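PDB 4XCP: nematode fatty acid retinoid binding protein from Necator americanus, which probably binds fatty acids and retinol, and here holds palmitic acid within its all-helical fold. Local coordinates for residues A100-S103 / I104-R108; D44-V47 / L48-F52; A23-R26 / D27-P30; K134-K137 / A138-D141. All blocks are in the same frame, centred on the assembly; numbering follows the deposited sequence.

In the fold
This all-helical protein illustrates short-range packing along helices and at their ends within a fold that holds palmitic acid. Contact 1, the most central of the four at about 7 Å from the centre of the chain, lies on helix 94-115 with palmitic acid alongside. Contact 2 on helix 42-53 and contact 3 at residues 23-30 also reach bound palmitic acid, through Leu48 and through Tyr25 and Met29; their centres are about 21 and 16 Å from that of contact 1. Contact 4, where helix 122-138 gives way to a loop, touches contact 1 directly, with CD1 of Leu135 at 3.7 Å from CG of Lys102. Contacts 2 and 4 occupy opposite sides of the chain's centre, about 35 Å apart between centres.

Contact 1 (A100-S103 / I104-R108); sequences AEKS and IEIAR. With PLM (palmitic acid), chain C.
The Glu105 carboxylate receives Lys102 in a salt bridge: NZ of Lys102 lies 2.8 Å from OE2 of Glu105, on the syn side of that oxygen but 32° out of the carboxylate plane. One turn on, the Arg108 guanidinium has the methyl CG2 of Ile104 on one face, 3.5 Å above the plane and over its centre. Both pairings lie on helix 94-115, which carries an i to i+3 ion pair on its exposed side and faces lipid on another, a side that includes Ile104 and Arg108. Palmitic acid runs past the latter, its C7 being 3.8 Å from CD1 of Ile104 and 3.5 Å from NH1 of Arg108, an oblique approach to the guanidinium. The same ligand is hydrogen-bonded to Thr60 N, and Ala107 comes near a second palmitic acid. On the exposed side, a bend at chi2 (66°) turns the Lys102 chain toward Glu105 and carries its CE to 4.0 Å from CD1 of Ile106. Ile106 and Ser103 also pack on Val132 of helix 122-138, while the Ser103 hydroxyl bonds back to Phe99 O. Beneath these side chains the helical backbone continues, Ala107 N donating to Ser103 O at 2.9 Å.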
ATOM      1  N   ALA A 100      -6.402   2.328  -9.217  1.00 20.60           N
ATOM      2  CA  ALA A 100      -6.278   1.903  -7.832  1.00 20.41           C
ATOM      3  C   ALA A 100      -5.706   0.487  -7.750  1.00 23.91           C
ATOM      4  O   ALA A 100      -4.810   0.247  -6.949  1.00 22.73           O
ATOM      5  CB  ALA A 100      -7.632   1.979  -7.144  1.00 21.39           C
ATOM      6  N   GLU A 101      -6.194  -0.426  -8.596  1.00 21.74           N
ATOM      7  CA  GLU A 101      -5.729  -1.814  -8.632  1.00 22.29           C
ATOM      8  C   GLU A 101      -4.287  -1.937  -9.134  1.00 26.30           C
ATOM      9  O   GLU A 101      -3.513  -2.679  -8.544  1.00 25.88           O
ATOM     10  CB  GLU A 101      -6.702  -2.697  -9.413  1.00 24.12           C
ATOM     11  CG  GLU A 101      -7.937  -2.968  -8.570  1.00 34.99           C
ATOM     12  CD  GLU A 101      -9.105  -3.644  -9.251  1.00 58.37           C
ATOM     13  OE1 GLU A 101      -9.132  -3.675 -10.502  1.00 49.47           O
ATOM     14  OE2 GLU A 101     -10.013  -4.115  -8.529  1.00 56.63           O
ATOM     15  N   LYS A 102      -3.904  -1.142 -10.145  1.00 22.42           N
ATOM     16  CA  LYS A 102      -2.524  -1.113 -10.617  1.00 20.97           C
ATOM     17  C   LYS A 102      -1.616  -0.507  -9.534  1.00 23.10           C
ATOM     18  O   LYS A 102      -0.543  -1.046  -9.291  1.00 22.16           O
ATOM     19  CB  LYS A 102      -2.402  -0.357 -11.956  1.00 23.29           C
ATOM     20  CG  LYS A 102      -0.983  -0.365 -12.553  1.00 39.21           C
ATOM     21  CD  LYS A 102      -0.509  -1.753 -12.986  1.00 47.07           C
ATOM     22  CE  LYS A 102       0.990  -1.817 -13.071  1.00 65.72           C
ATOM     23  NZ  LYS A 102       1.447  -3.023 -13.814  1.00 77.84           N
ATOM     24  N   SER A 103      -2.075   0.560  -8.834  1.00 19.85           N
ATOM     25  CA  SER A 103      -1.297   1.194  -7.751  1.00 20.24           C
ATOM     26  C   SER A 103      -1.028   0.216  -6.602  1.00 24.37           C
ATOM     27  O   SER A 103       0.067   0.198  -6.038  1.00 22.73           O
ATOM     28  CB  SER A 103      -2.005   2.446  -7.234  1.00 21.87           C
ATOM     29  OG  SER A 103      -2.086   3.361  -8.314  1.00 33.23           O
ATOM     30  N   ILE A 104      -2.030  -0.605  -6.283  1.00 23.05           N
ATOM     31  CA  ILE A 104      -1.951  -1.636  -5.249  1.00 23.26           C
ATOM     32  C   ILE A 104      -0.949  -2.711  -5.641  1.00 26.83           C
ATOM     33  O   ILE A 104      -0.151  -3.114  -4.809  1.00 26.99           O
ATOM     34  CB  ILE A 104      -3.349  -2.184  -4.897  1.00 26.75           C
ATOM     35  CG1 ILE A 104      -4.083  -1.163  -3.989  1.00 27.12           C
ATOM     36  CG2 ILE A 104      -3.245  -3.583  -4.209  1.00 27.70           C
ATOM     37  CD1 ILE A 104      -5.607  -1.304  -3.948  1.00 33.13           C
ATOM     38  N   GLU A 105      -0.955  -3.135  -6.908  1.00 24.50           N
ATOM     39  CA  GLU A 105      -0.005  -4.124  -7.437  1.00 24.99           C
ATOM     40  C   GLU A 105       1.449  -3.608  -7.266  1.00 27.78           C
ATOM     41  O   GLU A 105       2.326  -4.370  -6.852  1.00 26.96           O
ATOM     42  CB  GLU A 105      -0.312  -4.404  -8.921  1.00 27.01           C
ATOM     43  CG  GLU A 105       0.548  -5.479  -9.560  1.00 39.61           C
ATOM     44  CD  GLU A 105       0.544  -5.428 -11.073  1.00 65.70           C
ATOM     45  OE1 GLU A 105      -0.415  -5.945 -11.687  1.00 60.87           O
ATOM     46  OE2 GLU A 105       1.496  -4.850 -11.646  1.00 69.03           O
ATOM     47  N   ILE A 106       1.676  -2.303  -7.552  1.00 22.84           N
ATOM     48  CA  ILE A 106       2.991  -1.660  -7.436  1.00 21.44           C
ATOM     49  C   ILE A 106       3.425  -1.601  -5.959  1.00 25.27           C
ATOM     50  O   ILE A 106       4.561  -1.978  -5.627  1.00 23.56           O
ATOM     51  CB  ILE A 106       2.997  -0.284  -8.145  1.00 23.22           C
ATOM     52  CG1 ILE A 106       2.952  -0.468  -9.681  1.00 22.80           C
ATOM     53  CG2 ILE A 106       4.206   0.559  -7.707  1.00 24.03           C
ATOM     54  CD1 ILE A 106       2.656   0.800 -10.515  1.00 26.72           C
ATOM     55  N   ALA A 107       2.490  -1.184  -5.079  1.00 21.81           N
ATOM     56  CA  ALA A 107       2.731  -1.093  -3.647  1.00 21.58           C
ATOM     57  C   ALA A 107       3.041  -2.475  -3.042  1.00 27.93           C
ATOM     58  O   ALA A 107       3.907  -2.566  -2.177  1.00 28.74           O
ATOM     59  CB  ALA A 107       1.545  -0.442  -2.943  1.00 21.43           C
ATOM     60  N   ARG A 108       2.387  -3.544  -3.543  1.00 24.95           N
ATOM     61  CA  ARG A 108       2.590  -4.911  -3.070  1.00 25.15           C
ATOM     62  C   ARG A 108       3.977  -5.468  -3.448  1.00 29.41           C
ATOM     63  O   ARG A 108       4.557  -6.222  -2.674  1.00 29.14           O
ATOM     64  CB  ARG A 108       1.444  -5.840  -3.514  1.00 26.76           C
ATOM     65  CG  ARG A 108       0.117  -5.497  -2.817  1.00 40.41           C
ATOM     66  CD  ARG A 108      -0.700  -6.714  -2.452  1.00 53.93           C
ATOM     67  NE  ARG A 108      -1.656  -7.105  -3.488  1.00 54.28           N
ATOM     68  CZ  ARG A 108      -2.980  -7.024  -3.363  1.00 58.09           C
ATOM     69  NH1 ARG A 108      -3.523  -6.515  -2.263  1.00 41.06           N
ATOM     70  NH2 ARG A 108      -3.768  -7.425  -4.345  1.00 39.34           N
TER
HETATM   71  C1  PLM C 202      -6.729  -9.977  -4.546  1.00 94.38           C
HETATM   72  O1  PLM C 202      -7.253 -10.666  -3.701  1.00 94.90           O
HETATM   73  O2  PLM C 202      -5.741 -10.388  -5.293  1.00 93.36           O
HETATM   74  C2  PLM C 202      -7.157  -8.567  -4.832  1.00 94.97           C
HETATM   75  C3  PLM C 202      -7.954  -7.906  -3.710  1.00 95.27           C
HETATM   76  C4  PLM C 202      -8.146  -6.416  -3.916  1.00 96.18           C
HETATM   77  C5  PLM C 202      -6.973  -5.562  -3.454  1.00 97.01           C
HETATM   78  C6  PLM C 202      -6.887  -5.373  -1.947  1.00 97.09           C
HETATM   79  C7  PLM C 202      -6.042  -4.180  -1.527  1.00 96.01           C
HETATM   80  C8  PLM C 202      -5.820  -4.049  -0.028  1.00 94.33           C
HETATM   81  C9  PLM C 202      -4.371  -3.857   0.377  1.00 93.28           C
HETATM   82  CA  PLM C 202      -4.147  -3.848   1.880  1.00 92.31           C
HETATM   83  CB  PLM C 202      -4.299  -5.209   2.560  1.00 90.99           C
HETATM   84  CC  PLM C 202      -3.215  -6.222   2.221  1.00 89.01           C
HETATM   85  CD  PLM C 202      -3.194  -7.400   3.173  1.00 86.60           C
HETATM   86  CE  PLM C 202      -2.123  -8.453   2.886  1.00 84.38           C
HETATM   87  CF  PLM C 202      -1.297  -8.879   4.106  1.00 83.06           C
HETATM   88  CG  PLM C 202      -1.336 -10.361   4.393  1.00 81.30           C

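Contact 2 (D44-V47 / L48-F52); sequences DKTV and LKEVF
Glu50 lies alongside Thr46, one helical turn earlier, both side chains pointing the same way. Its CB begins 3.5 Å from Thr46 O. Because the first torsion (chi1 -74°) sets CG beside the backbone N, that methylene leans still closer to the same carbonyl, with CG of Glu50 3.3 Å from Thr46 O. From there the extended chain carries CD past the threonine methyl, at 3.7 Å from CG2 of Thr46, and leaves OE2 of Glu50 3.4 Å from CG2. The other oxygen, OE1, forms a salt bridge with Lys70, so the carboxylate that the threonine methyl touches is also paired with a charge on helix 60-70. The same i to i+4 spacing recurs along this helix: CG2 of Val51 lies 3.3 Å from Val47 O, with CG1 of Val47 more distant at 4.5 Å, and CG of Leu48 rests 3.4 Å from Asp44 O. Regular backbone bonds join each of these pairs. Helix 42-53 itself lies against three others. Val47 and Leu48 pack on Leu67 of helix 60-70, Leu48 also meets Leu74 of helix 72-90 and a bound palmitic acid, and Phe52 stacks on Tyr115 of helix 94-115, whose carbonyl oxygen accepts a bond from Lys49 NZ.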
ATOM      1  N   ASP A  44       4.547  -9.411  15.813  1.00 14.21           N
ATOM      2  CA  ASP A  44       3.675  -9.131  14.656  1.00 14.02           C
ATOM      3  C   ASP A  44       4.442  -9.309  13.336  1.00 18.71           C
ATOM      4  O   ASP A  44       3.953  -9.968  12.427  1.00 17.95           O
ATOM      5  CB  ASP A  44       3.118  -7.688  14.715  1.00 15.13           C
ATOM      6  CG  ASP A  44       2.017  -7.447  15.741  1.00 19.78           C
ATOM      7  OD1 ASP A  44       1.343  -8.427  16.139  1.00 18.98           O
ATOM      8  OD2 ASP A  44       1.840  -6.273  16.161  1.00 18.94           O
ATOM      9  N   LYS A  45       5.646  -8.711  13.257  1.00 15.62           N
ATOM     10  CA  LYS A  45       6.554  -8.749  12.104  1.00 15.42           C
ATOM     11  C   LYS A  45       7.006 -10.173  11.793  1.00 18.44           C
ATOM     12  O   LYS A  45       7.070 -10.529  10.625  1.00 17.80           O
ATOM     13  CB  LYS A  45       7.779  -7.870  12.374  1.00 15.88           C
ATOM     14  CG  LYS A  45       7.463  -6.374  12.374  1.00 21.73           C
ATOM     15  CD  LYS A  45       8.646  -5.736  13.062  1.00 30.98           C
ATOM     16  CE  LYS A  45       8.662  -4.260  13.118  1.00 35.15           C
ATOM     17  NZ  LYS A  45       9.969  -3.828  13.699  1.00 33.45           N
ATOM     18  N   THR A  46       7.290 -10.995  12.833  1.00 14.96           N
ATOM     19  CA  THR A  46       7.665 -12.394  12.622  1.00 15.55           C
ATOM     20  C   THR A  46       6.522 -13.138  11.930  1.00 18.96           C
ATOM     21  O   THR A  46       6.754 -13.850  10.949  1.00 18.71           O
ATOM     22  CB  THR A  46       8.044 -13.066  13.939  1.00 18.31           C
ATOM     23  OG1 THR A  46       9.261 -12.474  14.353  1.00 18.51           O
ATOM     24  CG2 THR A  46       8.224 -14.594  13.794  1.00 15.84           C
ATOM     25  N   VAL A  47       5.294 -12.967  12.452  1.00 14.73           N
ATOM     26  CA  VAL A  47       4.110 -13.650  11.939  1.00 15.24           C
ATOM     27  C   VAL A  47       3.784 -13.201  10.494  1.00 18.45           C
ATOM     28  O   VAL A  47       3.493 -14.056   9.653  1.00 17.04           O
ATOM     29  CB  VAL A  47       2.923 -13.543  12.935  1.00 20.01           C
ATOM     30  CG1 VAL A  47       1.640 -14.119  12.343  1.00 20.56           C
ATOM     31  CG2 VAL A  47       3.264 -14.278  14.239  1.00 19.43           C
ATOM     32  N   LEU A  48       3.934 -11.896  10.189  1.00 16.65           N
ATOM     33  CA  LEU A  48       3.704 -11.386   8.828  1.00 16.51           C
ATOM     34  C   LEU A  48       4.702 -11.989   7.842  1.00 20.17           C
ATOM     35  O   LEU A  48       4.300 -12.467   6.773  1.00 20.57           O
ATOM     36  CB  LEU A  48       3.732  -9.842   8.784  1.00 16.11           C
ATOM     37  CG  LEU A  48       2.548  -9.140   9.480  1.00 20.13           C
ATOM     38  CD1 LEU A  48       2.799  -7.649   9.597  1.00 19.74           C
ATOM     39  CD2 LEU A  48       1.214  -9.398   8.746  1.00 20.25           C
ATOM     40  N   LYS A  49       5.979 -12.020   8.228  1.00 16.03           N
ATOM     41  CA  LYS A  49       7.060 -12.598   7.438  1.00 17.30           C
ATOM     42  C   LYS A  49       6.828 -14.103   7.207  1.00 21.89           C
ATOM     43  O   LYS A  49       6.947 -14.562   6.069  1.00 21.62           O
ATOM     44  CB  LYS A  49       8.414 -12.340   8.127  1.00 21.30           C
ATOM     45  CG  LYS A  49       9.625 -12.900   7.378  1.00 34.54           C
ATOM     46  CD  LYS A  49      10.913 -12.554   8.089  1.00 48.18           C
ATOM     47  CE  LYS A  49      12.134 -13.128   7.398  1.00 64.46           C
ATOM     48  NZ  LYS A  49      12.425 -12.456   6.102  1.00 71.27           N
ATOM     49  N   GLU A  50       6.473 -14.858   8.267  1.00 18.41           N
ATOM     50  CA  GLU A  50       6.195 -16.306   8.149  1.00 19.03           C
ATOM     51  C   GLU A  50       5.004 -16.581   7.212  1.00 22.87           C
ATOM     52  O   GLU A  50       5.074 -17.491   6.396  1.00 23.11           O
ATOM     53  CB  GLU A  50       5.931 -16.938   9.531  1.00 19.93           C
ATOM     54  CG  GLU A  50       7.194 -17.104  10.346  1.00 22.86           C
ATOM     55  CD  GLU A  50       6.970 -17.463  11.798  1.00 27.34           C
ATOM     56  OE1 GLU A  50       5.818 -17.373  12.273  1.00 17.97           O
ATOM     57  OE2 GLU A  50       7.969 -17.754  12.485  1.00 22.12           O
ATOM     58  N   VAL A  51       3.917 -15.797   7.331  1.00 19.04           N
ATOM     59  CA  VAL A  51       2.761 -15.945   6.440  1.00 19.25           C
ATOM     60  C   VAL A  51       3.202 -15.635   4.988  1.00 22.83           C
ATOM     61  O   VAL A  51       2.910 -16.406   4.088  1.00 22.26           O
ATOM     62  CB  VAL A  51       1.531 -15.099   6.895  1.00 22.01           C
ATOM     63  CG1 VAL A  51       0.437 -15.072   5.815  1.00 21.58           C
ATOM     64  CG2 VAL A  51       0.964 -15.644   8.200  1.00 21.45           C
ATOM     65  N   PHE A  52       3.931 -14.536   4.774  1.00 21.67           N
ATOM     66  CA  PHE A  52       4.393 -14.180   3.437  1.00 21.95           C
ATOM     67  C   PHE A  52       5.261 -15.307   2.837  1.00 26.40           C
ATOM     68  O   PHE A  52       5.056 -15.698   1.684  1.00 25.22           O
ATOM     69  CB  PHE A  52       5.152 -12.830   3.419  1.00 23.53           C
ATOM     70  CG  PHE A  52       5.724 -12.541   2.037  1.00 25.06           C
ATOM     71  CD1 PHE A  52       4.922 -12.000   1.032  1.00 28.12           C
ATOM     72  CD2 PHE A  52       7.033 -12.893   1.720  1.00 27.34           C
ATOM     73  CE1 PHE A  52       5.436 -11.781  -0.263  1.00 28.93           C
ATOM     74  CE2 PHE A  52       7.554 -12.652   0.432  1.00 30.40           C
ATOM     75  CZ  PHE A  52       6.746 -12.102  -0.547  1.00 27.89           C
TER

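Contact 3 (A23-R26 / D27-P30); sequences ADYR and DLMP
Asp27 folds its carboxylate back over the turn that precedes it: with CG set beside its own backbone N (chi1 -72°), CG comes to 3.2 Å from Ala23 O. Ala23 O and OD1 of Asp27 are both acceptors, and one water bridges them, donating to Ala23 O at 2.9 Å and to OD1 of Asp27 at 2.7 Å. Asp27 N also donates to Ala23 O, which is therefore gripped twice. Arg26 bends at chi2 and chi3, placing CA of Ala23 on one guanidinium face, offset toward its rim; NH1 bonds to Ile21 O and the group makes a cation-pi contact with Tyr18. A type I beta turn from Arg26 to Met29 follows the short helix 23-26 and leads to Pro30, the N-cap residue of helix 31-39. In this turn Met29 N is hydrogen-bonded to Arg26 O, and Leu28 N to Tyr25 O, both donors standing 63° out of the carbonyl plane. Leu28 and the selenomethionine Met29 both set CG beside their backbone N, yet they meet different parts of the Tyr25 ring. CD1 of Leu28 lies 4.3 Å from CD1 of Tyr25, whereas SE of Met29 sits 4.3 Å from CE2 of Tyr25 in an oblique Met-aromatic contact. Tyr25 and Met29 also touch palmitic acid, and Leu28 packs against Phe166, Val157 and Val129 of three other helices.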
ATOM      1  N   ALA A  23      11.221   8.519   5.899  1.00 19.14           N
ATOM      2  CA  ALA A  23      10.142   9.328   6.491  1.00 19.11           C
ATOM      3  C   ALA A  23       9.296  10.048   5.410  1.00 24.51           C
ATOM      4  O   ALA A  23       8.074  10.095   5.528  1.00 24.40           O
ATOM      5  CB  ALA A  23      10.728  10.351   7.469  1.00 20.56           C
ATOM      6  N   ASP A  24       9.939  10.550   4.342  1.00 21.98           N
ATOM      7  CA  ASP A  24       9.241  11.255   3.266  1.00 23.19           C
ATOM      8  C   ASP A  24       8.410  10.295   2.385  1.00 25.01           C
ATOM      9  O   ASP A  24       7.469  10.748   1.737  1.00 25.46           O
ATOM     10  CB  ASP A  24      10.184  12.174   2.442  1.00 26.99           C
ATOM     11  CG  ASP A  24      11.440  11.535   1.860  1.00 44.74           C
ATOM     12  OD1 ASP A  24      11.781  10.401   2.274  1.00 45.29           O
ATOM     13  OD2 ASP A  24      12.114  12.196   1.027  1.00 52.26           O
ATOM     14  N   TYR A  25       8.706   8.979   2.408  1.00 20.02           N
ATOM     15  CA  TYR A  25       7.870   7.999   1.702  1.00 18.70           C
ATOM     16  C   TYR A  25       6.697   7.653   2.633  1.00 21.28           C
ATOM     17  O   TYR A  25       5.578   7.520   2.163  1.00 20.55           O
ATOM     18  CB  TYR A  25       8.649   6.741   1.284  1.00 18.95           C
ATOM     19  CG  TYR A  25       7.783   5.698   0.594  1.00 19.25           C
ATOM     20  CD1 TYR A  25       7.507   5.778  -0.769  1.00 20.60           C
ATOM     21  CD2 TYR A  25       7.230   4.639   1.309  1.00 19.78           C
ATOM     22  CE1 TYR A  25       6.710   4.826  -1.404  1.00 20.90           C
ATOM     23  CE2 TYR A  25       6.432   3.682   0.689  1.00 20.86           C
ATOM     24  CZ  TYR A  25       6.187   3.769  -0.673  1.00 26.93           C
ATOM     25  OH  TYR A  25       5.405   2.819  -1.270  1.00 26.54           O
ATOM     26  N   ARG A  26       6.957   7.496   3.951  1.00 18.53           N
ATOM     27  CA  ARG A  26       5.916   7.244   4.960  1.00 17.98           C
ATOM     28  C   ARG A  26       4.893   8.411   4.969  1.00 20.39           C
ATOM     29  O   ARG A  26       3.700   8.168   5.109  1.00 19.70           O
ATOM     30  CB  ARG A  26       6.547   7.025   6.355  1.00 18.23           C
ATOM     31  CG  ARG A  26       7.006   5.572   6.597  1.00 23.03           C
ATOM     32  CD  ARG A  26       8.318   5.468   7.368  1.00 27.23           C
ATOM     33  NE  ARG A  26       8.221   6.268   8.553  1.00 29.95           N
ATOM     34  CZ  ARG A  26       9.202   6.911   9.163  1.00 35.22           C
ATOM     35  NH1 ARG A  26      10.463   6.743   8.779  1.00 19.78           N
ATOM     36  NH2 ARG A  26       8.945   7.659  10.208  1.00 17.79           N
ATOM     37  N   ASP A  27       5.350   9.654   4.730  1.00 18.21           N
ATOM     38  CA  ASP A  27       4.467  10.836   4.633  1.00 20.15           C
ATOM     39  C   ASP A  27       3.476  10.766   3.450  1.00 25.87           C
ATOM     40  O   ASP A  27       2.448  11.443   3.486  1.00 25.90           O
ATOM     41  CB  ASP A  27       5.285  12.129   4.516  1.00 22.75           C
ATOM     42  CG  ASP A  27       5.982  12.541   5.800  1.00 33.82           C
ATOM     43  OD1 ASP A  27       5.550  12.096   6.873  1.00 33.64           O
ATOM     44  OD2 ASP A  27       6.952  13.327   5.723  1.00 43.94           O
ATOM     45  N   LEU A  28       3.778   9.935   2.423  1.00 21.79           N
ATOM     46  CA  LEU A  28       2.929   9.753   1.236  1.00 21.54           C
ATOM     47  C   LEU A  28       1.878   8.699   1.493  1.00 25.71           C
ATOM     48  O   LEU A  28       0.954   8.543   0.691  1.00 26.00           O
ATOM     49  CB  LEU A  28       3.781   9.298   0.028  1.00 21.62           C
ATOM     50  CG  LEU A  28       4.932  10.197  -0.450  1.00 27.14           C
ATOM     51  CD1 LEU A  28       5.627   9.564  -1.653  1.00 27.71           C
ATOM     52  CD2 LEU A  28       4.445  11.614  -0.810  1.00 28.88           C
HETATM   53  N   MSE A  29       2.043   7.923   2.579  1.00 20.71           N
HETATM   54  CA  MSE A  29       1.104   6.853   2.882  1.00 19.35           C
HETATM   55  C   MSE A  29      -0.070   7.379   3.691  1.00 22.21           C
HETATM   56  O   MSE A  29       0.126   8.244   4.550  1.00 21.03           O
HETATM   57  CB  MSE A  29       1.787   5.714   3.662  1.00 20.40           C
HETATM   58  CG  MSE A  29       2.933   5.025   2.925  1.00 26.79           C
HETATM   59 SE   MSE A  29       3.836   3.748   4.174  1.00 34.62          SE
HETATM   60  CE  MSE A  29       2.283   2.860   4.828  1.00 30.09           C
ATOM     61  N   PRO A  30      -1.302   6.857   3.464  1.00 19.88           N
ATOM     62  CA  PRO A  30      -2.438   7.315   4.279  1.00 19.88           C
ATOM     63  C   PRO A  30      -2.203   6.999   5.761  1.00 22.14           C
ATOM     64  O   PRO A  30      -1.492   6.027   6.058  1.00 21.53           O
ATOM     65  CB  PRO A  30      -3.664   6.609   3.675  1.00 21.38           C
ATOM     66  CG  PRO A  30      -3.157   5.609   2.761  1.00 25.45           C
ATOM     67  CD  PRO A  30      -1.706   5.836   2.473  1.00 21.10           C
TER
HETATM   68  O   HOH W   1       6.970  10.318   8.247  1.00 34.47           O

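Contact 4 (K134-K137 / A138-D141); sequences KLYK and AMSD
Tyr136 and the selenomethionine Met139 are brought together by torsions of both chains: the tyrosine CG stands anti to its amide nitrogen (chi1 173°), while a bend at chi3 (-72°) swings the Met139 methyl round to the ring. CE of Met139 then lies 3.6 Å from CD1 of Tyr136, the two side chains crossing at about a right angle and the methyl meeting the ring obliquely. The setting is a short connection between two helices, in which helix 122-138 gives way within a few residues to the N-cap of helix 141-150. The backbone bonds change pattern here. Ala138 N donates to Lys134 O at 2.9 Å, the ordinary i to i+4 bond, whereas Met139 N uses Tyr136 O at 3.2 Å, coming from 60° out of the carbonyl plane; Leu135 O receives weak bonds from both Ala138 N and Met139 N. Met139 then takes an extended backbone conformation. The buried Met139 side chain also packs on Phe99 and Glu95 of helix 94-115 and on Phe147 of helix 141-150. The tyrosine has further partners: its hydroxyl is hydrogen-bonded to Glu159 and its ring is stacked with Phe158. At the start of the next helix, OG of Ser140, the N-cap residue, is hydrogen-bonded to Gly143 N and to OE1 of Glu95.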
ATOM      1  N   LYS A 134       2.419   9.094 -12.562  1.00 22.61           N
ATOM      2  CA  LYS A 134       2.263   9.092 -14.022  1.00 22.86           C
ATOM      3  C   LYS A 134       0.900   8.457 -14.418  1.00 25.81           C
ATOM      4  O   LYS A 134       0.180   9.020 -15.244  1.00 26.70           O
ATOM      5  CB  LYS A 134       3.440   8.319 -14.662  1.00 25.05           C
ATOM      6  CG  LYS A 134       3.433   8.316 -16.191  1.00 33.84           C
ATOM      7  CD  LYS A 134       4.688   7.687 -16.778  1.00 38.52           C
ATOM      8  CE  LYS A 134       4.628   7.709 -18.289  1.00 49.52           C
ATOM      9  NZ  LYS A 134       5.503   6.674 -18.897  1.00 56.83           N
ATOM     10  N   LEU A 135       0.557   7.301 -13.820  1.00 19.33           N
ATOM     11  CA  LEU A 135      -0.719   6.640 -14.069  1.00 18.17           C
ATOM     12  C   LEU A 135      -1.895   7.514 -13.582  1.00 20.77           C
ATOM     13  O   LEU A 135      -2.943   7.551 -14.222  1.00 21.17           O
ATOM     14  CB  LEU A 135      -0.752   5.267 -13.396  1.00 17.23           C
ATOM     15  CG  LEU A 135       0.235   4.242 -13.945  1.00 22.32           C
ATOM     16  CD1 LEU A 135       0.310   3.045 -13.054  1.00 21.54           C
ATOM     17  CD2 LEU A 135      -0.098   3.855 -15.379  1.00 25.63           C
ATOM     18  N   TYR A 136      -1.708   8.219 -12.460  1.00 16.75           N
ATOM     19  CA  TYR A 136      -2.710   9.122 -11.924  1.00 17.22           C
ATOM     20  C   TYR A 136      -2.927  10.254 -12.932  1.00 23.32           C
ATOM     21  O   TYR A 136      -4.068  10.529 -13.297  1.00 22.81           O
ATOM     22  CB  TYR A 136      -2.292   9.661 -10.543  1.00 17.48           C
ATOM     23  CG  TYR A 136      -3.229  10.729 -10.031  1.00 19.56           C
ATOM     24  CD1 TYR A 136      -4.426  10.390  -9.401  1.00 21.30           C
ATOM     25  CD2 TYR A 136      -2.962  12.083 -10.245  1.00 20.33           C
ATOM     26  CE1 TYR A 136      -5.315  11.368  -8.965  1.00 22.32           C
ATOM     27  CE2 TYR A 136      -3.838  13.071  -9.799  1.00 21.63           C
ATOM     28  CZ  TYR A 136      -5.013  12.706  -9.163  1.00 26.78           C
ATOM     29  OH  TYR A 136      -5.890  13.667  -8.741  1.00 27.90           O
ATOM     30  N   LYS A 137      -1.824  10.876 -13.414  1.00 21.20           N
ATOM     31  CA  LYS A 137      -1.890  11.963 -14.392  1.00 22.53           C
ATOM     32  C   LYS A 137      -2.447  11.497 -15.732  1.00 25.66           C
ATOM     33  O   LYS A 137      -3.115  12.277 -16.375  1.00 27.20           O
ATOM     34  CB  LYS A 137      -0.534  12.680 -14.545  1.00 25.30           C
ATOM     35  CG  LYS A 137      -0.032  13.345 -13.258  1.00 32.58           C
ATOM     36  CD  LYS A 137      -0.858  14.587 -12.855  1.00 44.50           C
ATOM     37  CE  LYS A 137      -0.344  15.203 -11.573  1.00 53.88           C
ATOM     38  NZ  LYS A 137      -1.102  16.418 -11.189  1.00 62.48           N
ATOM     39  N   ALA A 138      -2.266  10.209 -16.097  1.00 21.16           N
ATOM     40  CA  ALA A 138      -2.796   9.627 -17.345  1.00 20.33           C
ATOM     41  C   ALA A 138      -4.330   9.454 -17.351  1.00 21.55           C
ATOM     42  O   ALA A 138      -4.904   9.247 -18.417  1.00 20.92           O
ATOM     43  CB  ALA A 138      -2.122   8.291 -17.634  1.00 19.87           C
HETATM   44  N   MSE A 139      -4.979   9.470 -16.162  1.00 16.38           N
HETATM   45  CA  MSE A 139      -6.445   9.345 -16.039  1.00 14.94           C
HETATM   46  C   MSE A 139      -7.123  10.623 -16.533  1.00 19.96           C
HETATM   47  O   MSE A 139      -6.504  11.693 -16.503  1.00 19.84           O
HETATM   48  CB  MSE A 139      -6.865   9.160 -14.575  1.00 14.91           C
HETATM   49  CG  MSE A 139      -6.656   7.739 -14.042  1.00 18.13           C
HETATM   50 SE   MSE A 139      -7.767   7.419 -12.483  1.00 22.30          SE
HETATM   51  CE  MSE A 139      -6.860   8.493 -11.238  1.00 18.35           C
ATOM     52  N   SER A 140      -8.404  10.519 -16.938  1.00 17.07           N
ATOM     53  CA  SER A 140      -9.203  11.691 -17.293  1.00 18.27           C
ATOM     54  C   SER A 140      -9.472  12.453 -15.977  1.00 22.19           C
ATOM     55  O   SER A 140      -9.273  11.903 -14.899  1.00 21.25           O
ATOM     56  CB  SER A 140     -10.552  11.265 -17.884  1.00 21.98           C
ATOM     57  OG  SER A 140     -11.344  10.574 -16.925  1.00 23.27           O
ATOM     58  N   ASP A 141      -9.952  13.690 -16.066  1.00 20.45           N
ATOM     59  CA  ASP A 141     -10.353  14.478 -14.902  1.00 19.83           C
ATOM     60  C   ASP A 141     -11.467  13.744 -14.168  1.00 24.88           C
ATOM     61  O   ASP A 141     -11.478  13.753 -12.947  1.00 25.61           O
ATOM     62  CB  ASP A 141     -10.875  15.854 -15.371  1.00 21.97           C
ATOM     63  CG  ASP A 141      -9.801  16.902 -15.600  1.00 29.82           C
ATOM     64  OD1 ASP A 141      -8.600  16.547 -15.579  1.00 32.82           O
ATOM     65  OD2 ASP A 141     -10.158  18.062 -15.837  1.00 35.95           O
TER